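NF-kappa-B inhibitor beta (Mus musculus, PDB 1OY3) inhibits NF-kappa-B by complexing with it and trapping it in the cytoplasm, although its unphosphorylated, newly made form can accompany NF-kappa-B into the nucleus. Local coordinates at residues Glu75-Arg87 against Gln150-Val164. Sequence-based numbering, arbitrary orientation.
Sequences ERGGHTALHLACR and QLEAENYDGHTPLHV
His83, last residue of the Thr-Ala-Leu-His motif of ANK 3, reaches across to His159 and Pro161 at the start of ANK 4 and illustrates how consecutive ankyrin repeats join. With CG beside its backbone N (chi1 -88°), the imidazole folds back over the helix start, where Thr80 N donates to ND1 at 3.2 Å. Thr80 OG1 in turn accepts from His83 N, and the two reciprocal bonds make a capping box; the one to ND1 sets the ring's orientation. NE2 is thereby directed across the interface and donates to His159 O at 2.8 Å, in a bent bond (142°) with the oxygen tilted out of the ring plane. Asn155 N reaches the same carbonyl from the opposite face, so two N-H groups grip one oxygen. Pro161 CG sits over the centre of one imidazole face, 4.0 Å from the centroid, while Asn155 CB lies near the rim of the other; Val164 CG2 approaches the edge. Leu82 CD2 also packs on Pro161 CG (3.7 Å), the side chains crossing at about a right angle, and Cys86 CB packs against Val164 CG1 at 3.8 Å.

The hairpin loops meet as well. Tyr156 N donates to Gly77 O at 3.0 Å, and its ring lies flat on Gly78, whose CA makes a CH-pi contact 3.4 Å from the centroid. One water bridges Gly78 O and Glu154 O. Asn155 OD1 accepts from Asp157 N in an Asx turn and from His159 N on the opposite face of the amide. Histidine bonding within its own TxLH motif and on to the next repeat is a hallmark of the ankyrin fold.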
# COMPACT_ATOMS: atom_id res chain seq x y z
N GLU C 75 8.76 2.98 7.29
CA GLU C 75 7.99 4.01 7.96
C GLU C 75 6.60 3.47 8.29
O GLU C 75 6.39 2.25 8.23
CB GLU C 75 7.91 5.27 7.08
CG GLU C 75 7.64 5.03 5.62
CD GLU C 75 6.18 4.78 5.34
OE1 GLU C 75 5.73 3.62 5.40
OE2 GLU C 75 5.48 5.76 5.06
N ARG C 76 5.67 4.36 8.63
CA ARG C 76 4.31 3.99 9.02
C ARG C 76 3.56 3.01 8.13
O ARG C 76 2.83 2.16 8.64
CB ARG C 76 3.46 5.24 9.18
CG ARG C 76 3.25 6.03 7.90
CD ARG C 76 2.34 7.23 8.14
NE ARG C 76 2.53 8.28 7.14
CZ ARG C 76 3.72 8.76 6.77
NH1 ARG C 76 4.83 8.28 7.33
NH2 ARG C 76 3.80 9.71 5.86
N GLY C 77 3.72 3.14 6.81
CA GLY C 77 3.03 2.24 5.89
C GLY C 77 3.84 1.00 5.52
O GLY C 77 3.43 0.23 4.64
N GLY C 78 4.97 0.81 6.19
CA GLY C 78 5.83 -0.32 5.92
C GLY C 78 6.70 -0.07 4.70
O GLY C 78 7.25 -1.01 4.11
N HIS C 79 6.83 1.20 4.31
CA HIS C 79 7.63 1.55 3.14
C HIS C 79 9.10 1.75 3.45
O HIS C 79 9.46 2.50 4.36
CB HIS C 79 7.11 2.84 2.51
CG HIS C 79 5.67 2.80 2.12
ND1 HIS C 79 5.21 2.05 1.06
CD2 HIS C 79 4.58 3.41 2.66
CE1 HIS C 79 3.90 2.21 0.95
NE2 HIS C 79 3.50 3.02 1.91
N THR C 80 9.97 1.07 2.70
CA THR C 80 11.41 1.26 2.85
C THR C 80 11.68 2.49 2.01
O THR C 80 10.77 3.01 1.35
CB THR C 80 12.22 0.13 2.22
OG1 THR C 80 11.86 0.01 0.84
CG2 THR C 80 11.96 -1.19 2.93
N ALA C 81 12.93 2.96 2.02
CA ALA C 81 13.32 4.12 1.22
C ALA C 81 13.09 3.79 -0.26
O ALA C 81 12.65 4.64 -1.03
CB ALA C 81 14.80 4.47 1.45
N LEU C 82 13.39 2.55 -0.64
CA LEU C 82 13.19 2.13 -2.03
C LEU C 82 11.72 2.16 -2.40
O LEU C 82 11.37 2.51 -3.52
CB LEU C 82 13.74 0.70 -2.29
CG LEU C 82 13.57 0.20 -3.74
CD1 LEU C 82 14.23 1.19 -4.69
CD2 LEU C 82 14.16 -1.21 -3.93
N HIS C 83 10.84 1.79 -1.47
CA HIS C 83 9.40 1.81 -1.74
C HIS C 83 8.93 3.21 -2.06
O HIS C 83 8.11 3.41 -2.95
CB HIS C 83 8.58 1.33 -0.54
CG HIS C 83 8.37 -0.15 -0.49
ND1 HIS C 83 9.06 -0.98 0.37
CD2 HIS C 83 7.54 -0.96 -1.19
CE1 HIS C 83 8.65 -2.22 0.20
NE2 HIS C 83 7.73 -2.24 -0.74
N LEU C 84 9.43 4.17 -1.29
CA LEU C 84 9.05 5.57 -1.45
C LEU C 84 9.54 6.11 -2.79
O LEU C 84 8.83 6.87 -3.45
CB LEU C 84 9.62 6.40 -0.29
CG LEU C 84 9.09 5.99 1.09
CD1 LEU C 84 9.84 6.73 2.20
CD2 LEU C 84 7.60 6.30 1.16
N ALA C 85 10.74 5.71 -3.19
CA ALA C 85 11.29 6.15 -4.46
C ALA C 85 10.36 5.72 -5.57
O ALA C 85 10.13 6.47 -6.53
CB ALA C 85 12.69 5.55 -4.69
N CYS C 86 9.80 4.52 -5.44
CA CYS C 86 8.91 3.98 -6.47
C CYS C 86 7.54 4.61 -6.52
O CYS C 86 6.74 4.29 -7.38
CB CYS C 86 8.75 2.47 -6.29
SG CYS C 86 10.29 1.57 -6.42
N ARG C 87 7.27 5.52 -5.59
CA ARG C 87 5.97 6.17 -5.52
C ARG C 87 6.06 7.56 -6.13
O ARG C 87 5.08 8.10 -6.64
CB ARG C 87 5.51 6.29 -4.07
CG ARG C 87 5.61 5.02 -3.26
CD ARG C 87 5.25 5.28 -1.80
NE ARG C 87 3.84 5.60 -1.62
CZ ARG C 87 3.35 6.30 -0.60
NH1 ARG C 87 4.17 6.77 0.33
NH2 ARG C 87 2.05 6.51 -0.50
N GLN C 150 16.46 -5.41 -0.48
CA GLN C 150 15.53 -4.29 -0.63
C GLN C 150 14.47 -4.63 -1.69
O GLN C 150 13.31 -4.19 -1.60
CB GLN C 150 16.26 -3.03 -1.10
CG GLN C 150 17.25 -2.43 -0.11
CD GLN C 150 18.08 -1.31 -0.75
OE1 GLN C 150 17.58 -0.21 -0.98
NE2 GLN C 150 19.34 -1.60 -1.05
N LEU C 151 14.88 -5.42 -2.67
CA LEU C 151 14.04 -5.80 -3.78
C LEU C 151 12.77 -6.54 -3.42
O LEU C 151 11.75 -6.39 -4.09
CB LEU C 151 14.84 -6.66 -4.77
CG LEU C 151 16.06 -6.00 -5.42
CD1 LEU C 151 16.71 -7.00 -6.38
CD2 LEU C 151 15.65 -4.72 -6.14
N GLU C 152 12.83 -7.35 -2.38
CA GLU C 152 11.64 -8.10 -2.01
C GLU C 152 11.05 -7.66 -0.67
O GLU C 152 10.22 -8.35 -0.10
CB GLU C 152 11.97 -9.59 -2.04
CG GLU C 152 12.43 -10.04 -3.44
CD GLU C 152 11.40 -9.73 -4.52
OE1 GLU C 152 11.80 -9.33 -5.65
OE2 GLU C 152 10.19 -9.89 -4.25
N ALA C 153 11.47 -6.49 -0.20
CA ALA C 153 10.94 -5.96 1.05
C ALA C 153 9.45 -5.67 0.78
O ALA C 153 9.10 -5.14 -0.26
CB ALA C 153 11.66 -4.66 1.44
N GLU C 154 8.58 -6.05 1.71
CA GLU C 154 7.17 -5.79 1.47
C GLU C 154 6.59 -4.81 2.47
O GLU C 154 6.89 -4.88 3.66
CB GLU C 154 6.36 -7.09 1.47
CG GLU C 154 6.23 -7.79 2.80
CD GLU C 154 5.11 -8.83 2.81
OE1 GLU C 154 5.10 -9.69 3.73
OE2 GLU C 154 4.23 -8.80 1.93
N ASN C 155 5.78 -3.88 1.98
CA ASN C 155 5.16 -2.92 2.87
C ASN C 155 3.93 -3.56 3.48
O ASN C 155 3.65 -4.75 3.22
CB ASN C 155 4.78 -1.63 2.13
CG ASN C 155 3.86 -1.89 0.95
OD1 ASN C 155 3.01 -2.78 0.99
ND2 ASN C 155 4.01 -1.08 -0.10
N TYR C 156 3.19 -2.78 4.26
CA TYR C 156 1.99 -3.27 4.93
C TYR C 156 0.81 -3.47 3.97
O TYR C 156 -0.22 -4.00 4.36
CB TYR C 156 1.65 -2.33 6.09
CG TYR C 156 2.78 -2.21 7.10
CD1 TYR C 156 2.92 -1.07 7.91
CD2 TYR C 156 3.72 -3.23 7.24
CE1 TYR C 156 3.97 -0.97 8.84
CE2 TYR C 156 4.76 -3.14 8.16
CZ TYR C 156 4.89 -2.01 8.95
OH TYR C 156 5.93 -1.92 9.85
N ASP C 157 0.98 -3.07 2.72
CA ASP C 157 -0.05 -3.25 1.71
C ASP C 157 0.26 -4.56 0.98
O ASP C 157 -0.40 -4.92 0.01
CB ASP C 157 -0.04 -2.12 0.67
CG ASP C 157 -0.27 -0.76 1.29
OD1 ASP C 157 -1.23 -0.62 2.07
OD2 ASP C 157 0.51 0.17 0.98
N GLY C 158 1.30 -5.26 1.45
CA GLY C 158 1.71 -6.51 0.82
C GLY C 158 2.43 -6.26 -0.49
O GLY C 158 2.57 -7.16 -1.31
N HIS C 159 2.90 -5.03 -0.69
CA HIS C 159 3.60 -4.66 -1.93
C HIS C 159 5.11 -4.60 -1.81
O HIS C 159 5.64 -4.07 -0.85
CB HIS C 159 3.14 -3.28 -2.40
CG HIS C 159 1.74 -3.25 -2.91
ND1 HIS C 159 1.01 -2.08 -3.01
CD2 HIS C 159 0.94 -4.23 -3.39
CE1 HIS C 159 -0.17 -2.34 -3.54
NE2 HIS C 159 -0.24 -3.64 -3.78
N THR C 160 5.79 -5.14 -2.81
CA THR C 160 7.24 -5.08 -2.87
C THR C 160 7.46 -3.86 -3.76
O THR C 160 6.50 -3.34 -4.34
CB THR C 160 7.83 -6.29 -3.57
OG1 THR C 160 7.40 -6.29 -4.94
CG2 THR C 160 7.36 -7.57 -2.90
N PRO C 161 8.71 -3.39 -3.90
CA PRO C 161 8.94 -2.22 -4.76
C PRO C 161 8.42 -2.36 -6.19
O PRO C 161 7.86 -1.39 -6.75
CB PRO C 161 10.46 -2.06 -4.71
CG PRO C 161 10.78 -2.49 -3.31
CD PRO C 161 9.93 -3.76 -3.17
N LEU C 162 8.58 -3.54 -6.79
CA LEU C 162 8.12 -3.72 -8.18
C LEU C 162 6.61 -3.47 -8.31
O LEU C 162 6.17 -2.79 -9.25
CB LEU C 162 8.45 -5.13 -8.68
CG LEU C 162 8.08 -5.37 -10.16
CD1 LEU C 162 8.81 -4.38 -11.06
CD2 LEU C 162 8.43 -6.80 -10.55
N HIS C 163 5.84 -4.03 -7.38
CA HIS C 163 4.40 -3.84 -7.36
C HIS C 163 4.10 -2.35 -7.40
O HIS C 163 3.26 -1.89 -8.18
CB HIS C 163 3.80 -4.40 -6.07
CG HIS C 163 3.82 -5.89 -6.00
ND1 HIS C 163 4.05 -6.57 -4.82
CD2 HIS C 163 3.61 -6.83 -6.94
CE1 HIS C 163 3.98 -7.87 -5.05
NE2 HIS C 163 3.72 -8.05 -6.33
N VAL C 164 4.79 -1.60 -6.56
CA VAL C 164 4.60 -0.15 -6.50
C VAL C 164 4.96 0.48 -7.85
O VAL C 164 4.18 1.26 -8.39
CB VAL C 164 5.45 0.48 -5.36
CG1 VAL C 164 5.11 1.96 -5.20
CG2 VAL C 164 5.17 -0.26 -4.06
O HOH W 1 9.05 -3.05 4.20
O HOH W 2 15.18 0.82 0.64